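Local structure of LYND (Lyngbya aestuarii, 4V1T) at residues 111-116 / 140-145; 158-163 / 213-218; 461-466 / 479-484. The protein probably catalyses the ATP- and magnesium-dependent cyclodehydration of substrate peptides to azoline heterocycles, as other YcaO cyclodehydratases do. All coordinates share one frame; numbering follows the deposited sequence.

The three contacts illustrate how a long chain secures itself by separate closures in series, none enclosing or crossing another. From the N terminus, interaction 1 comes first: 111-116 and 140-145 pair on either side of helix 124-135 in sequence, closing a beta-alpha-beta unit at the edge of a mixed sheet. Interaction 2 follows, joining the loop after strand 154-157 of the same sheet to the start of helix 216-225; its centre lies about 28 Å from that of interaction 1. Interaction 3 closes a short loop within the YcaO part of the chain, where helix 461-465 meets the loop preceding strand 491-498. Its centre is about 64 Å from that of interaction 1.

Interaction 1 (111-116 / 140-145); sequences RQPVTL and SVQTPT
The carbonyl oxygen of V114 is gripped by two groups of the neighbouring strand. Q142 N donates to V114 O at 2.8 Å, and V141 CA adds a weaker CA-H...O contact to the same oxygen at 3.3 Å. V114 N in turn donates to S140 O at 3.0 Å. V114 thus bonds to the residues before and after V141, the regular pattern of a parallel bridge. The pairing completes a beta-alpha-beta unit, strand 114-118, helix 124-135 and the short strand 141-142, the last being an outermost strand of the mixed sheet within this chain.

Side chains meet beside the paired backbones. V141 CG1, placed anti to the backbone N (chi1 -178°), meets L116 CG at 3.7 Å; the two side chains cross at about a right angle, and both rest on T131 of helix 124-135. Q142 extends alongside P113, pointing the same way, and brings NE2 to 3.6 Å from P113 CB. The T115 hydroxyl is hydrogen-bonded to N154, outside the two segments. Ahead of the paired residues a water links the two loop ends, donating to R111 O at 2.8 Å and hydrogen-bonding to S140 OG.

At the far end the proline ring takes over: P144 CD lies 3.3 Å from L116 O, next in the series of acceptors. Having no N-H, P144 cannot repeat the bond that Q142 makes to V114, which is consistent with the pairing ending here.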
# COMPACT_ATOMS: atom_id res chain seq x y z
N ARG B 111 11.86 37.24 -3.21
CA ARG B 111 12.52 38.28 -4.01
C ARG B 111 13.66 37.72 -4.86
O ARG B 111 14.22 38.43 -5.67
CB ARG B 111 13.09 39.37 -3.10
CG ARG B 111 12.04 40.19 -2.38
CD ARG B 111 12.67 41.28 -1.54
NE ARG B 111 11.68 42.02 -0.76
CZ ARG B 111 10.40 42.18 -1.10
NH1 ARG B 111 9.92 41.65 -2.22
NH2 ARG B 111 9.58 42.87 -0.32
N GLN B 112 13.99 36.46 -4.65
CA GLN B 112 15.05 35.81 -5.43
C GLN B 112 14.59 35.63 -6.88
O GLN B 112 13.54 35.02 -7.11
CB GLN B 112 15.41 34.46 -4.83
CG GLN B 112 16.09 34.52 -3.48
CD GLN B 112 16.23 33.15 -2.85
OE1 GLN B 112 17.30 32.55 -2.86
NE2 GLN B 112 15.13 32.64 -2.30
N PRO B 113 15.35 36.15 -7.85
CA PRO B 113 14.93 35.96 -9.23
C PRO B 113 15.19 34.53 -9.72
O PRO B 113 16.06 33.83 -9.20
CB PRO B 113 15.76 36.98 -10.00
CG PRO B 113 16.96 37.22 -9.17
CD PRO B 113 16.57 36.99 -7.74
N VAL B 114 14.43 34.14 -10.74
CA VAL B 114 14.52 32.82 -11.35
C VAL B 114 14.72 32.97 -12.87
O VAL B 114 14.39 34.02 -13.43
CB VAL B 114 13.23 32.02 -11.03
CG1 VAL B 114 12.85 31.05 -12.13
CG2 VAL B 114 13.38 31.29 -9.70
N THR B 115 15.28 31.95 -13.51
CA THR B 115 15.39 31.94 -14.97
C THR B 115 14.57 30.79 -15.54
O THR B 115 14.51 29.71 -14.95
CB THR B 115 16.85 31.81 -15.46
OG1 THR B 115 17.44 30.61 -14.96
CG2 THR B 115 17.67 33.01 -14.99
N LEU B 116 13.93 31.05 -16.68
CA LEU B 116 13.21 30.03 -17.44
C LEU B 116 13.98 29.72 -18.72
O LEU B 116 14.53 30.62 -19.34
CB LEU B 116 11.79 30.48 -17.79
CG LEU B 116 10.94 31.02 -16.64
CD1 LEU B 116 9.49 31.17 -17.10
CD2 LEU B 116 11.01 30.15 -15.40
N SER B 140 9.96 36.98 -9.57
CA SER B 140 10.37 37.65 -10.80
C SER B 140 11.23 36.73 -11.67
O SER B 140 11.96 35.88 -11.15
CB SER B 140 11.14 38.93 -10.49
OG SER B 140 12.26 38.64 -9.67
N VAL B 141 11.14 36.93 -12.98
CA VAL B 141 11.83 36.09 -13.94
C VAL B 141 12.86 36.88 -14.74
O VAL B 141 12.63 38.04 -15.09
CB VAL B 141 10.83 35.47 -14.94
CG1 VAL B 141 11.55 34.55 -15.92
CG2 VAL B 141 9.74 34.73 -14.19
N GLN B 142 13.98 36.24 -15.01
CA GLN B 142 15.00 36.79 -15.91
C GLN B 142 15.35 35.78 -16.99
O GLN B 142 15.07 34.59 -16.84
CB GLN B 142 16.25 37.16 -15.13
CG GLN B 142 16.03 38.33 -14.18
CD GLN B 142 17.30 38.79 -13.52
OE1 GLN B 142 18.39 38.65 -14.08
NE2 GLN B 142 17.17 39.35 -12.33
N THR B 143 15.95 36.24 -18.08
CA THR B 143 16.31 35.33 -19.17
C THR B 143 17.75 34.85 -18.95
O THR B 143 18.62 35.64 -18.57
CB THR B 143 16.17 36.00 -20.55
OG1 THR B 143 17.38 36.70 -20.88
CG2 THR B 143 14.99 36.96 -20.58
N PRO B 144 18.01 33.55 -19.17
CA PRO B 144 19.35 33.03 -18.92
C PRO B 144 20.30 33.37 -20.06
O PRO B 144 19.85 33.68 -21.17
CB PRO B 144 19.12 31.52 -18.84
CG PRO B 144 18.05 31.30 -19.86
CD PRO B 144 17.15 32.52 -19.79
N THR B 145 21.60 33.31 -19.79
CA THR B 145 22.62 33.51 -20.81
C THR B 145 23.78 32.57 -20.52
O THR B 145 23.94 32.08 -19.40
CB THR B 145 23.09 34.97 -20.86
OG1 THR B 145 23.59 35.38 -19.58
CG2 THR B 145 21.93 35.89 -21.27
O HOH W 1 12.68 40.19 -7.20
O HOH W 2 11.70 36.96 -7.17

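Interaction 2 (158-163 / 213-218); sequences TDDYLQ and GNREVE
L162, within the type I beta turn from D160 to Q163, has its CA 10.3 Å from that of R215, the N-cap residue of helix 216-225, so long side chains must span the gap between the two backbones. R215 does most of the spanning. Its chain is extended from CG to NE and carries NH1 to D160 OD2 at 2.8 Å in an almost straight salt-bridge hydrogen bond (172° at the hydrogen). The bond uses the syn lone pair of OD2 and lies in the guanidinium plane, yet the carboxylate is turned 78° against that plane, so the two groups do not form a flat, two-pronged pair.

OD2 has a second donor, L162 N at 3.0 Å, on its anti side and out of the carboxylate plane. This is an Asx turn; it fixes the aspartate that receives the arginine and overlaps the beta turn. R215 NH1 also binds E218 OE2 at 3.0 Å, from the first turn of the helix, with a weak bond to OE1. A three-residue salt-bridge network results, in which the shared guanidinium would offset the proximity of the two acids. L162 CD1 covers one face of that guanidinium, 3.5 Å from R215 NH1, and also touches E218. Beyond the two segments, C241 packs on D160 and L162, while A208 and L211 of helix 204-213 cover L162, whose side chain is about 13 Å from the bound zinc.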
# COMPACT_ATOMS: atom_id res chain seq x y z
N THR B 158 10.36 21.35 -20.84
CA THR B 158 10.64 20.42 -21.92
C THR B 158 9.35 19.75 -22.37
O THR B 158 8.35 19.80 -21.65
CB THR B 158 11.66 19.34 -21.51
OG1 THR B 158 12.06 18.59 -22.67
CG2 THR B 158 11.07 18.40 -20.45
N ASP B 159 9.39 19.15 -23.56
CA ASP B 159 8.30 18.32 -24.05
C ASP B 159 8.62 16.84 -23.81
O ASP B 159 7.75 15.98 -23.91
CB ASP B 159 8.03 18.58 -25.54
CG ASP B 159 9.27 18.39 -26.41
OD1 ASP B 159 10.39 18.51 -25.90
OD2 ASP B 159 9.11 18.12 -27.61
N ASP B 160 9.88 16.56 -23.50
CA ASP B 160 10.31 15.20 -23.18
C ASP B 160 11.52 15.25 -22.27
O ASP B 160 12.39 16.11 -22.45
CB ASP B 160 10.61 14.42 -24.46
CG ASP B 160 10.65 12.92 -24.23
OD1 ASP B 160 9.59 12.28 -24.32
OD2 ASP B 160 11.75 12.40 -23.96
N TYR B 161 11.59 14.33 -21.32
CA TYR B 161 12.68 14.31 -20.35
C TYR B 161 13.98 13.68 -20.89
O TYR B 161 14.99 13.67 -20.19
CB TYR B 161 12.25 13.59 -19.08
CG TYR B 161 11.59 14.51 -18.07
CD1 TYR B 161 10.67 15.47 -18.46
CD2 TYR B 161 11.89 14.41 -16.72
CE1 TYR B 161 10.07 16.31 -17.53
CE2 TYR B 161 11.30 15.24 -15.78
CZ TYR B 161 10.39 16.18 -16.19
OH TYR B 161 9.80 17.00 -15.26
N LEU B 162 13.95 13.18 -22.12
CA LEU B 162 15.15 12.64 -22.75
C LEU B 162 15.61 13.51 -23.92
O LEU B 162 16.37 13.06 -24.78
CB LEU B 162 14.90 11.20 -23.24
CG LEU B 162 14.83 10.11 -22.15
CD1 LEU B 162 14.55 8.76 -22.80
CD2 LEU B 162 16.11 10.05 -21.34
N GLN B 163 15.17 14.76 -23.94
CA GLN B 163 15.66 15.71 -24.93
C GLN B 163 17.18 15.84 -24.81
O GLN B 163 17.68 16.19 -23.74
CB GLN B 163 15.01 17.08 -24.75
CG GLN B 163 13.62 17.20 -25.34
CD GLN B 163 13.64 17.34 -26.86
OE1 GLN B 163 14.67 17.15 -27.49
NE2 GLN B 163 12.50 17.68 -27.44
N GLY B 213 15.84 3.04 -20.07
CA GLY B 213 15.51 1.65 -19.79
C GLY B 213 14.02 1.39 -19.70
O GLY B 213 13.54 0.36 -20.18
N ASN B 214 13.29 2.30 -19.09
CA ASN B 214 11.85 2.13 -18.92
C ASN B 214 11.03 2.57 -20.14
O ASN B 214 9.80 2.64 -20.07
CB ASN B 214 11.38 2.88 -17.67
CG ASN B 214 12.04 2.36 -16.41
OD1 ASN B 214 12.34 1.17 -16.30
ND2 ASN B 214 12.27 3.25 -15.45
N ARG B 215 11.70 2.87 -21.25
CA ARG B 215 11.04 3.19 -22.51
C ARG B 215 11.53 2.25 -23.60
O ARG B 215 12.15 2.68 -24.58
CB ARG B 215 11.33 4.63 -22.92
CG ARG B 215 10.77 5.70 -22.01
CD ARG B 215 10.67 7.00 -22.79
NE ARG B 215 10.43 8.15 -21.94
CZ ARG B 215 10.70 9.41 -22.29
NH1 ARG B 215 11.24 9.67 -23.48
NH2 ARG B 215 10.45 10.40 -21.44
N GLU B 216 11.26 0.96 -23.43
CA GLU B 216 11.83 -0.05 -24.32
C GLU B 216 11.26 0.03 -25.73
O GLU B 216 11.96 -0.25 -26.70
CB GLU B 216 11.63 -1.44 -23.74
CG GLU B 216 10.20 -1.93 -23.77
CD GLU B 216 9.36 -1.33 -22.67
OE1 GLU B 216 9.85 -0.44 -21.94
OE2 GLU B 216 8.19 -1.75 -22.54
N VAL B 217 9.99 0.40 -25.85
CA VAL B 217 9.38 0.59 -27.16
C VAL B 217 10.09 1.70 -27.91
O VAL B 217 10.52 1.53 -29.05
CB VAL B 217 7.88 0.92 -27.06
CG1 VAL B 217 7.31 1.27 -28.44
CG2 VAL B 217 7.11 -0.25 -26.45
N GLU B 218 10.22 2.85 -27.25
CA GLU B 218 10.92 3.99 -27.82
C GLU B 218 12.35 3.61 -28.19
O GLU B 218 12.82 3.89 -29.29
CB GLU B 218 10.93 5.16 -26.83
CG GLU B 218 11.54 6.45 -27.37
CD GLU B 218 11.76 7.51 -26.30
OE1 GLU B 218 12.80 7.47 -25.59
OE2 GLU B 218 10.89 8.41 -26.17

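Interaction 3 (461-466 / 479-484); sequences DGQYAN and DWIPQR
This is a mixed aromatic, apolar and ionic contact in the YcaO part of the chain, in which Y464 of the short helix 461-465 packs against the loop residues I481 to R484; the centre of the contact lies about 35 Å from the centre of the chain. The face of the Y464 ring is met by the aliphatic part of R484: CG stands 3.9 Å from the ring centroid, 22° off the normal, a CH-pi contact. From there the arginine bends at its third torsion (chi3 100°) and wraps back over the ring's rim, bringing NH1 to 3.2 Å from Y464 CD2. Ring and guanidinium planes are 45° apart, so the two flat groups are not stacked.

The bend also delivers R484 to D461, one helical turn before Y464. NH2 makes a weak salt-bridge hydrogen bond to D461 OD1 at 3.4 Å, with the carboxylate at the guanidinium's edge; E454 forms a long, weak ion pair with the same nitrogen. The contact thus folds the loop after helix 467-473 back onto helix 461-465, ahead of strand 491-498.

In the plane of the tyrosine ring, P482 O comes to 3.2 Å from Y464 CE1. The hydroxyl is tied to the same loop: Y464 OH donates to a water at 2.6 Å, which donates onward to Q483 O. I481 completes the fit, its CG2 lying 4.0 Å from Y464 CD1 while its CD1 touches Q463 CB and the Q463 carbonyl. Helix 467-473 also holds the loop: R467 NE bonds to I481 O and N471 OD1 to I481 N.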
# COMPACT_ATOMS: atom_id res chain seq x y z
N ASP B 461 29.75 -31.60 -29.32
CA ASP B 461 30.45 -31.32 -30.57
C ASP B 461 29.48 -31.35 -31.75
O ASP B 461 29.58 -30.53 -32.66
CB ASP B 461 31.58 -32.33 -30.82
CG ASP B 461 32.73 -32.17 -29.84
OD1 ASP B 461 33.03 -31.02 -29.45
OD2 ASP B 461 33.32 -33.21 -29.46
N GLY B 462 28.57 -32.32 -31.75
CA GLY B 462 27.55 -32.42 -32.78
C GLY B 462 26.66 -31.19 -32.80
O GLY B 462 26.30 -30.69 -33.87
N GLN B 463 26.31 -30.69 -31.63
CA GLN B 463 25.44 -29.52 -31.54
C GLN B 463 26.09 -28.31 -32.18
O GLN B 463 25.45 -27.56 -32.91
CB GLN B 463 25.09 -29.22 -30.08
CG GLN B 463 23.96 -30.06 -29.52
CD GLN B 463 23.65 -29.69 -28.09
OE1 GLN B 463 24.46 -29.93 -27.20
NE2 GLN B 463 22.49 -29.09 -27.87
N TYR B 464 27.38 -28.12 -31.89
CA TYR B 464 28.13 -27.01 -32.46
C TYR B 464 28.24 -27.13 -33.98
O TYR B 464 28.02 -26.16 -34.70
CB TYR B 464 29.53 -26.94 -31.87
CG TYR B 464 29.63 -26.17 -30.57
CD1 TYR B 464 29.16 -24.87 -30.47
CD2 TYR B 464 30.24 -26.73 -29.45
CE1 TYR B 464 29.27 -24.15 -29.29
CE2 TYR B 464 30.35 -26.02 -28.27
CZ TYR B 464 29.86 -24.73 -28.20
OH TYR B 464 29.98 -24.02 -27.04
N ALA B 465 28.58 -28.32 -34.46
CA ALA B 465 28.76 -28.55 -35.89
C ALA B 465 27.49 -28.28 -36.68
O ALA B 465 27.55 -27.72 -37.78
CB ALA B 465 29.22 -29.98 -36.12
N ASN B 466 26.35 -28.68 -36.13
CA ASN B 466 25.06 -28.56 -36.82
C ASN B 466 24.22 -27.41 -36.28
O ASN B 466 23.01 -27.36 -36.51
CB ASN B 466 24.29 -29.87 -36.70
CG ASN B 466 25.11 -31.07 -37.15
OD1 ASN B 466 25.76 -31.03 -38.19
ND2 ASN B 466 25.10 -32.14 -36.37
N ASP B 479 17.18 -22.68 -26.29
CA ASP B 479 18.08 -23.75 -26.73
C ASP B 479 18.97 -23.27 -27.89
O ASP B 479 19.30 -24.03 -28.79
CB ASP B 479 17.30 -24.99 -27.16
CG ASP B 479 16.73 -25.76 -25.98
OD1 ASP B 479 17.02 -25.42 -24.83
OD2 ASP B 479 16.01 -26.75 -26.23
N TRP B 480 19.37 -22.00 -27.84
CA TRP B 480 20.21 -21.43 -28.88
C TRP B 480 21.64 -21.90 -28.68
O TRP B 480 22.19 -21.77 -27.58
CB TRP B 480 20.15 -19.91 -28.84
CG TRP B 480 20.90 -19.26 -29.97
CD1 TRP B 480 20.52 -19.22 -31.28
CD2 TRP B 480 22.13 -18.54 -29.88
NE1 TRP B 480 21.45 -18.53 -32.02
CE2 TRP B 480 22.45 -18.10 -31.18
CE3 TRP B 480 23.00 -18.23 -28.82
CZ2 TRP B 480 23.60 -17.36 -31.46
CZ3 TRP B 480 24.15 -17.49 -29.10
CH2 TRP B 480 24.44 -17.07 -30.41
N ILE B 481 22.23 -22.46 -29.74
CA ILE B 481 23.61 -22.93 -29.68
C ILE B 481 24.51 -21.83 -30.22
O ILE B 481 24.43 -21.51 -31.40
CB ILE B 481 23.81 -24.21 -30.51
CG1 ILE B 481 22.73 -25.25 -30.15
CG2 ILE B 481 25.21 -24.78 -30.29
CD1 ILE B 481 22.65 -26.40 -31.13
N PRO B 482 25.40 -21.28 -29.38
CA PRO B 482 26.23 -20.20 -29.89
C PRO B 482 27.33 -20.70 -30.80
O PRO B 482 27.55 -21.91 -30.88
CB PRO B 482 26.83 -19.56 -28.63
CG PRO B 482 26.62 -20.54 -27.53
CD PRO B 482 25.82 -21.70 -28.04
N GLN B 483 27.99 -19.78 -31.50
CA GLN B 483 29.17 -20.12 -32.28
C GLN B 483 30.25 -20.63 -31.33
O GLN B 483 30.17 -20.43 -30.11
CB GLN B 483 29.68 -18.91 -33.07
CG GLN B 483 28.66 -18.29 -34.01
CD GLN B 483 29.10 -16.94 -34.53
OE1 GLN B 483 30.28 -16.60 -34.47
NE2 GLN B 483 28.16 -16.16 -35.05
N ARG B 484 31.27 -21.28 -31.87
CA ARG B 484 32.35 -21.79 -31.04
C ARG B 484 33.22 -20.66 -30.55
O ARG B 484 33.30 -19.61 -31.15
CB ARG B 484 33.19 -22.83 -31.78
CG ARG B 484 32.54 -24.20 -31.84
CD ARG B 484 33.54 -25.30 -32.06
NE ARG B 484 33.88 -25.99 -30.81
CZ ARG B 484 33.46 -27.21 -30.46
NH1 ARG B 484 32.67 -27.92 -31.25
NH2 ARG B 484 33.85 -27.72 -29.31
O HOH W 3 30.34 -21.42 -27.35